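Local coordinates for protein ABC-type metal ion transport system, periplasmic component (Vibrio vulnificus, PDB 3K2D) that binds methionine in a pocket between two alpha/beta domains, probably as the periplasmic component of an ABC transporter, and is a lipoprotein that activates Toll-like receptor 2, at residues A18-V23 with K221-E226; V27-E30 with L34-E37; R107-N112 with P163-D168. The protein carries 4 engineered substitutions. All blocks are in the same frame, centred on the assembly; numbering follows the deposited sequence.

Contact 1 of 3, residues A18-V23 with K221-E226; sequences AQVAEV and KAYQTE
Y223 reaches from the last turn of helix 214-223 to V20 and A21 on helix 16-32, and its ring supplies most of the contact. CB points neither toward the other helix nor away from it. With CG anti to the backbone N (chi1 -152°), however, the ring is carried across so that its far end comes up to V20. CE2 lies 4.3 Å from CA of A21, where a methyl is small enough to let the ring near the helix backbone, while CE1 meets CG1 of V20 at 4.0 Å. Further out CZ keeps 3.9 Å from that methyl, and OH ends 3.7 Å from V20 CG1. The two side chains cross at about a right angle; V20, short and stiff, presents CG1 obliquely to the ring's outer end because chi1 (176°) sets it anti to the backbone N. After Y223 the chain turns: OG1 of T225 donates to O of A222 at 2.8 Å, and N of T225, the N-cap residue of helix 226-235, uses the same oxygen. The Y223 side chain lies about 9 Å from the bound methionine. V20 is covered further by V228 and I235 of helix 226-235 and by F85, Y223 also touches A24, and A21 leans on L38 of strand 36-41, placing helix 16-32 between the C-terminal helices and the sheet.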
loop_
_atom_site.group_PDB
_atom_site.type_symbol
_atom_site.label_atom_id
_atom_site.label_comp_id
_atom_site.label_asym_id
_atom_site.label_seq_id
_atom_site.Cartn_x
_atom_site.Cartn_y
_atom_site.Cartn_z
ATOM N N ALA A 18 4.317 -6.804 7.989
ATOM C CA ALA A 18 5.220 -6.836 9.128
ATOM C C ALA A 18 5.993 -8.156 9.095
ATOM O O ALA A 18 7.145 -8.215 9.510
ATOM C CB ALA A 18 4.439 -6.720 10.433
ATOM N N GLN A 19 5.354 -9.213 8.604
ATOM C CA GLN A 19 6.002 -10.519 8.529
ATOM C C GLN A 19 7.191 -10.450 7.586
ATOM O O GLN A 19 8.240 -11.058 7.837
ATOM C CB GLN A 19 5.015 -11.578 8.051
ATOM C CG GLN A 19 3.901 -11.844 9.033
ATOM C CD GLN A 19 2.994 -12.964 8.578
ATOM O OE1 GLN A 19 3.432 -14.105 8.418
ATOM N NE2 GLN A 19 1.722 -12.647 8.357
ATOM N N VAL A 20 7.017 -9.709 6.496
ATOM C CA VAL A 20 8.084 -9.525 5.522
ATOM C C VAL A 20 9.207 -8.692 6.162
ATOM O O VAL A 20 10.387 -9.017 6.043
ATOM C CB VAL A 20 7.554 -8.796 4.258
ATOM C CG1 VAL A 20 8.698 -8.511 3.291
ATOM C CG2 VAL A 20 6.484 -9.645 3.585
ATOM N N ALA A 21 8.821 -7.628 6.861
ATOM C CA ALA A 21 9.777 -6.748 7.514
ATOM C C ALA A 21 10.598 -7.501 8.541
ATOM O O ALA A 21 11.765 -7.190 8.766
ATOM C CB ALA A 21 9.050 -5.588 8.174
ATOM N N GLU A 22 9.978 -8.498 9.161
ATOM C CA GLU A 22 10.634 -9.311 10.169
ATOM C C GLU A 22 11.823 -10.050 9.560
ATOM O O GLU A 22 12.892 -10.140 10.166
ATOM C CB GLU A 22 9.655 -10.325 10.741
ATOM C CG GLU A 22 9.815 -10.572 12.229
ATOM C CD GLU A 22 8.867 -9.720 13.055
ATOM O OE1 GLU A 22 7.637 -9.847 12.853
ATOM O OE2 GLU A 22 9.346 -8.928 13.902
ATOM N N VAL A 23 11.641 -10.579 8.361
ATOM C CA VAL A 23 12.720 -11.298 7.713
ATOM C C VAL A 23 13.828 -10.326 7.335
ATOM O O VAL A 23 15.005 -10.606 7.544
ATOM C CB VAL A 23 12.211 -12.032 6.474
ATOM C CG1 VAL A 23 13.324 -12.890 5.876
ATOM C CG2 VAL A 23 11.013 -12.876 6.855
ATOM N N LYS A 221 19.018 -2.614 1.670
ATOM C CA LYS A 221 19.688 -3.722 1.000
ATOM C C LYS A 221 19.165 -5.065 1.515
ATOM O O LYS A 221 18.865 -5.975 0.743
ATOM C CB LYS A 221 21.209 -3.617 1.204
ATOM C CG LYS A 221 22.017 -4.048 -0.014
ATOM C CD LYS A 221 23.533 -3.934 0.192
ATOM C CE LYS A 221 24.021 -2.484 0.284
ATOM N NZ LYS A 221 23.596 -1.785 1.538
ATOM N N ALA A 222 19.048 -5.177 2.826
ATOM C CA ALA A 222 18.558 -6.403 3.433
ATOM C C ALA A 222 17.151 -6.766 2.938
ATOM O O ALA A 222 16.835 -7.940 2.736
ATOM C CB ALA A 222 18.560 -6.249 4.955
ATOM N N TYR A 223 16.319 -5.748 2.734
ATOM C CA TYR A 223 14.934 -5.929 2.305
ATOM C C TYR A 223 14.853 -6.369 0.859
ATOM O O TYR A 223 13.835 -6.902 0.424
ATOM C CB TYR A 223 14.174 -4.608 2.477
ATOM C CG TYR A 223 12.678 -4.707 2.717
ATOM C CD1 TYR A 223 11.808 -5.179 1.731
ATOM C CD2 TYR A 223 12.127 -4.279 3.927
ATOM C CE1 TYR A 223 10.419 -5.217 1.947
ATOM C CE2 TYR A 223 10.754 -4.314 4.152
ATOM C CZ TYR A 223 9.902 -4.779 3.163
ATOM O OH TYR A 223 8.539 -4.791 3.399
ATOM N N GLN A 224 15.928 -6.145 0.112
ATOM C CA GLN A 224 15.947 -6.506 -1.301
ATOM C C GLN A 224 16.683 -7.808 -1.569
ATOM O O GLN A 224 16.878 -8.180 -2.726
ATOM C CB GLN A 224 16.581 -5.382 -2.117
ATOM C CG GLN A 224 15.994 -4.021 -1.817
ATOM C CD GLN A 224 16.625 -2.920 -2.625
ATOM O OE1 GLN A 224 17.839 -2.889 -2.803
ATOM N NE2 GLN A 224 15.809 -1.998 -3.106
ATOM N N THR A 225 17.086 -8.500 -0.506
ATOM C CA THR A 225 17.800 -9.764 -0.655
ATOM C C THR A 225 16.862 -10.843 -1.154
ATOM O O THR A 225 15.640 -10.711 -1.064
ATOM C CB THR A 225 18.419 -10.259 0.680
ATOM O OG1 THR A 225 17.377 -10.440 1.652
ATOM C CG2 THR A 225 19.477 -9.268 1.197
ATOM N N GLU A 226 17.447 -11.919 -1.667
ATOM C CA GLU A 226 16.679 -13.040 -2.183
ATOM C C GLU A 226 15.883 -13.716 -1.061
ATOM O O GLU A 226 14.771 -14.200 -1.290
ATOM C CB GLU A 226 17.621 -14.052 -2.833
ATOM C CG GLU A 226 16.965 -14.964 -3.858
ATOM C CD GLU A 226 16.743 -14.275 -5.202
ATOM O OE1 GLU A 226 17.717 -13.694 -5.736
ATOM O OE2 GLU A 226 15.604 -14.323 -5.728
#

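Contact 2 of 3, residues V27-E30 with L34-E37; sequences VAKE and LDVE
A28 and L34 are joined by the one hydrogen bond of this contact: L34 N donates to A28 O over 3.1 Å with a nearly straight N-H (169°). The bond ties the turn after helix 16-32 back to the helix.

Apolar packing comes from the methyl of A28, which points at the segment 34-37. Its CB is 4.1 Å from CB of L34 and 4.5 Å from CG2 of V36; a small residue lets helix and strand lie close. This is the second half of a beta-alpha-beta unit, strand 8-13, helix 16-32 and strand 36-41, with the two strands parallel neighbours in the sheet. V36 and L34 also pack on V8 of the first strand, while A222 of helix 214-223 touches A28.

Charge enters only as proximity. The K29 chain, bent at chi3 (-66°), passes D35 with its carbons, CE coming 3.7 Å from OD1. NZ stays 4.7 Å from OD1, so opposite charges are near without forming a salt bridge. CB of D35 points away from the helix, yet its carboxylate comes nearer, toward the long lysine at this exposed edge.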
loop_
_atom_site.group_PDB
_atom_site.type_symbol
_atom_site.label_atom_id
_atom_site.label_comp_id
_atom_site.label_asym_id
_atom_site.label_seq_id
_atom_site.Cartn_x
_atom_site.Cartn_y
_atom_site.Cartn_z
ATOM N N VAL A 27 17.669 -10.574 8.159
ATOM C CA VAL A 27 18.789 -10.480 7.231
ATOM C C VAL A 27 19.725 -9.317 7.559
ATOM O O VAL A 27 20.939 -9.405 7.354
ATOM C CB VAL A 27 18.275 -10.342 5.779
ATOM C CG1 VAL A 27 19.408 -9.934 4.847
ATOM C CG2 VAL A 27 17.672 -11.677 5.327
ATOM N N ALA A 28 19.162 -8.227 8.068
ATOM C CA ALA A 28 19.971 -7.072 8.424
ATOM C C ALA A 28 20.941 -7.384 9.579
ATOM O O ALA A 28 22.052 -6.849 9.624
ATOM C CB ALA A 28 19.074 -5.902 8.789
ATOM N N LYS A 29 20.528 -8.248 10.505
ATOM C CA LYS A 29 21.392 -8.593 11.633
ATOM C C LYS A 29 22.517 -9.553 11.254
ATOM O O LYS A 29 23.635 -9.435 11.746
ATOM C CB LYS A 29 20.594 -9.216 12.785
ATOM C CG LYS A 29 21.459 -9.473 14.023
ATOM C CD LYS A 29 20.807 -10.421 15.030
ATOM C CE LYS A 29 19.548 -9.827 15.668
ATOM N NZ LYS A 29 18.892 -10.778 16.623
ATOM N N GLU A 30 22.221 -10.503 10.380
ATOM C CA GLU A 30 23.212 -11.483 9.968
ATOM C C GLU A 30 24.235 -10.882 9.021
ATOM O O GLU A 30 25.425 -11.155 9.137
ATOM C CB GLU A 30 22.521 -12.668 9.292
ATOM C CG GLU A 30 21.240 -13.082 9.992
ATOM C CD GLU A 30 20.616 -14.334 9.407
ATOM O OE1 GLU A 30 20.541 -14.447 8.156
ATOM O OE2 GLU A 30 20.188 -15.198 10.208
ATOM N N LEU A 34 23.032 -5.113 12.019
ATOM C CA LEU A 34 22.144 -3.984 12.246
ATOM C C LEU A 34 20.955 -4.455 13.071
ATOM O O LEU A 34 20.162 -5.267 12.609
ATOM C CB LEU A 34 21.640 -3.447 10.902
ATOM C CG LEU A 34 21.271 -1.968 10.722
ATOM C CD1 LEU A 34 20.216 -1.885 9.631
ATOM C CD2 LEU A 34 20.744 -1.352 12.001
ATOM N N ASP A 35 20.830 -3.958 14.292
ATOM C CA ASP A 35 19.709 -4.355 15.129
ATOM C C ASP A 35 18.492 -3.508 14.804
ATOM O O ASP A 35 18.512 -2.289 14.957
ATOM C CB ASP A 35 20.072 -4.232 16.606
ATOM C CG ASP A 35 21.036 -5.314 17.050
ATOM O OD1 ASP A 35 20.826 -6.485 16.661
ATOM O OD2 ASP A 35 21.994 -5.004 17.785
ATOM N N VAL A 36 17.431 -4.160 14.343
ATOM C CA VAL A 36 16.226 -3.446 13.978
ATOM C C VAL A 36 15.039 -3.757 14.873
ATOM O O VAL A 36 14.861 -4.881 15.335
ATOM C CB VAL A 36 15.828 -3.752 12.513
ATOM C CG1 VAL A 36 14.468 -3.139 12.186
ATOM C CG2 VAL A 36 16.884 -3.208 11.573
ATOM N N GLU A 37 14.239 -2.732 15.121
ATOM C CA GLU A 37 13.037 -2.871 15.921
ATOM C C GLU A 37 11.863 -2.440 15.059
ATOM O O GLU A 37 11.755 -1.280 14.672
ATOM C CB GLU A 37 13.099 -2.002 17.175
ATOM C CG GLU A 37 11.732 -1.705 17.746
ATOM C CD GLU A 37 11.787 -1.207 19.166
ATOM O OE1 GLU A 37 12.061 -2.029 20.072
ATOM O OE2 GLU A 37 11.563 0.004 19.376
#

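Contact 3 of 3, residues R107-N112 with P163-D168; sequences RIAVPN and PRSLDD
A beta-alpha-beta crossover is packed here: the chain leaves strand 153-157, runs through helix 162-165 and the turn after it, and enters strand 171-174, passing over the parallel strand 107-111 that lies between them. R107 and A109, two residues apart on one face of that middle strand, meet D168 and S165 from the crossover. At the buried end CB of A109 points at S165, its methyl 3.6 Å from OG and 4.0 Å from CB. Alanine is short enough to let the helix approach, and serine fits because its hydroxyl has partners of its own. With chi1 at 82°, OG sits between the backbone N and the carbonyl carbon, and it is hydrogen-bonded to O of L162 and to OG of S172 in strand 171-174. At the outer end the long, flexible arginine R107 spans from strand to turn, bent at chi2 and chi3, until NH2 stands 3.0 Å from the backbone O of D168. The bond is weak, its N-H angle only 133°, and the oxygen lies oblique to the guanidinium. The D168 side chain leads away from R107 and faces R164, although NE of R164 is a long 3.9 Å from OD2 and donates no N-H to it. NH1 of R164 pairs with OD2 of D167 at 3.4 Å. The inner half therefore rests on methyl packing beside a satisfied hydroxyl, whereas the outer half depends on one weak bond to a backbone carbonyl; the nearby ion pairs belong to 163-168 itself, and solvent would probably screen them.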
loop_
_atom_site.group_PDB
_atom_site.type_symbol
_atom_site.label_atom_id
_atom_site.label_comp_id
_atom_site.label_asym_id
_atom_site.label_seq_id
_atom_site.Cartn_x
_atom_site.Cartn_y
_atom_site.Cartn_z
ATOM N N ARG A 107 -23.059 -0.796 -5.702
ATOM C CA ARG A 107 -22.158 0.033 -4.918
ATOM C C ARG A 107 -20.768 -0.592 -5.019
ATOM O O ARG A 107 -20.615 -1.798 -4.873
ATOM C CB ARG A 107 -22.624 0.055 -3.454
ATOM C CG ARG A 107 -22.988 1.431 -2.906
ATOM C CD ARG A 107 -24.313 1.417 -2.125
ATOM N NE ARG A 107 -24.302 0.497 -0.990
ATOM C CZ ARG A 107 -23.841 0.794 0.225
ATOM N NH1 ARG A 107 -23.354 2.000 0.484
ATOM N NH2 ARG A 107 -23.850 -0.130 1.180
ATOM N N ILE A 108 -19.766 0.230 -5.299
ATOM C CA ILE A 108 -18.387 -0.240 -5.384
ATOM C C ILE A 108 -17.558 0.571 -4.396
ATOM O O ILE A 108 -17.470 1.797 -4.501
ATOM C CB ILE A 108 -17.802 -0.067 -6.815
ATOM C CG1 ILE A 108 -18.480 -1.052 -7.772
ATOM C CG2 ILE A 108 -16.299 -0.274 -6.793
ATOM C CD1 ILE A 108 -17.902 -1.071 -9.167
ATOM N N ALA A 109 -16.958 -0.115 -3.431
ATOM C CA ALA A 109 -16.145 0.556 -2.422
ATOM C C ALA A 109 -14.682 0.705 -2.860
ATOM O O ALA A 109 -14.108 -0.206 -3.460
ATOM C CB ALA A 109 -16.227 -0.204 -1.106
ATOM N N VAL A 110 -14.096 1.865 -2.553
ATOM C CA VAL A 110 -12.702 2.180 -2.890
ATOM C C VAL A 110 -12.073 3.011 -1.762
ATOM O O VAL A 110 -12.775 3.580 -0.929
ATOM C CB VAL A 110 -12.598 3.022 -4.206
ATOM C CG1 VAL A 110 -13.387 2.361 -5.328
ATOM C CG2 VAL A 110 -13.110 4.436 -3.973
ATOM N N PRO A 111 -10.733 3.065 -1.706
ATOM C CA PRO A 111 -10.086 3.857 -0.655
ATOM C C PRO A 111 -10.340 5.346 -0.891
ATOM O O PRO A 111 -10.623 5.755 -2.015
ATOM C CB PRO A 111 -8.619 3.468 -0.775
ATOM C CG PRO A 111 -8.493 2.990 -2.184
ATOM C CD PRO A 111 -9.752 2.224 -2.406
ATOM N N ASN A 112 -10.249 6.152 0.165
ATOM C CA ASN A 112 -10.528 7.575 0.033
ATOM C C ASN A 112 -9.354 8.545 -0.007
ATOM O O ASN A 112 -9.547 9.722 -0.308
ATOM C CB ASN A 112 -11.513 8.025 1.115
ATOM C CG ASN A 112 -11.026 7.726 2.508
ATOM O OD1 ASN A 112 -9.880 7.335 2.710
ATOM N ND2 ASN A 112 -11.901 7.919 3.485
ATOM N N PRO A 163 -11.881 -3.973 3.976
ATOM C CA PRO A 163 -12.145 -5.407 4.138
ATOM C C PRO A 163 -13.594 -5.664 4.535
ATOM O O PRO A 163 -14.315 -6.391 3.856
ATOM C CB PRO A 163 -11.161 -5.818 5.228
ATOM C CG PRO A 163 -10.015 -4.911 4.989
ATOM C CD PRO A 163 -10.692 -3.578 4.750
ATOM N N ARG A 164 -14.008 -5.043 5.632
ATOM C CA ARG A 164 -15.363 -5.177 6.141
ATOM C C ARG A 164 -16.404 -4.658 5.142
ATOM O O ARG A 164 -17.590 -4.983 5.246
ATOM C CB ARG A 164 -15.471 -4.432 7.478
ATOM C CG ARG A 164 -16.886 -4.121 7.954
ATOM C CD ARG A 164 -17.722 -5.368 8.205
ATOM N NE ARG A 164 -19.131 -5.021 8.413
ATOM C CZ ARG A 164 -20.104 -5.899 8.653
ATOM N NH1 ARG A 164 -19.835 -7.198 8.720
ATOM N NH2 ARG A 164 -21.352 -5.477 8.818
ATOM N N SER A 165 -15.971 -3.872 4.163
ATOM C CA SER A 165 -16.912 -3.333 3.190
ATOM C C SER A 165 -17.494 -4.420 2.299
ATOM O O SER A 165 -18.598 -4.275 1.787
ATOM C CB SER A 165 -16.249 -2.254 2.320
ATOM O OG SER A 165 -15.506 -2.807 1.250
ATOM N N LEU A 166 -16.754 -5.510 2.118
ATOM C CA LEU A 166 -17.210 -6.609 1.276
ATOM C C LEU A 166 -18.591 -7.124 1.667
ATOM O O LEU A 166 -19.273 -7.755 0.855
ATOM C CB LEU A 166 -16.201 -7.767 1.312
ATOM C CG LEU A 166 -14.854 -7.516 0.627
ATOM C CD1 LEU A 166 -13.915 -8.681 0.894
ATOM C CD2 LEU A 166 -15.074 -7.310 -0.888
ATOM N N ASP A 167 -19.011 -6.847 2.898
ATOM C CA ASP A 167 -20.313 -7.306 3.378
ATOM C C ASP A 167 -21.438 -6.314 3.120
ATOM O O ASP A 167 -22.594 -6.603 3.404
ATOM C CB ASP A 167 -20.249 -7.598 4.883
ATOM C CG ASP A 167 -19.326 -8.772 5.223
ATOM O OD1 ASP A 167 -19.563 -9.903 4.732
ATOM O OD2 ASP A 167 -18.363 -8.563 5.995
ATOM N N ASP A 168 -21.106 -5.152 2.568
ATOM C CA ASP A 168 -22.105 -4.120 2.328
ATOM C C ASP A 168 -22.219 -3.642 0.894
ATOM O O ASP A 168 -23.211 -3.011 0.531
ATOM C CB ASP A 168 -21.811 -2.925 3.225
ATOM C CG ASP A 168 -21.633 -3.325 4.668
ATOM O OD1 ASP A 168 -22.629 -3.747 5.293
ATOM O OD2 ASP A 168 -20.494 -3.234 5.176
#

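From the N terminus, helix 16-32 comes first and serves two contacts. Contact 2 closes a short turn, joining the end of that helix to the strand that follows. Contact 3 closes a longer loop in the other domain, where strand 107-111 meets 163-168; the helix after this strand, 114-126, carries N116 and R119 of the methionine pocket. Contact 1 closes last, bringing 221-226 back to helix 16-32, so contacts 2 and 3 are both nested within its loop and follow each other in series. Contacts 1 and 2 touch through A222 and T225 on V27; contact 3, its centre about 30 Å from that of contact 1, lies on the opposite side of the chain's centre.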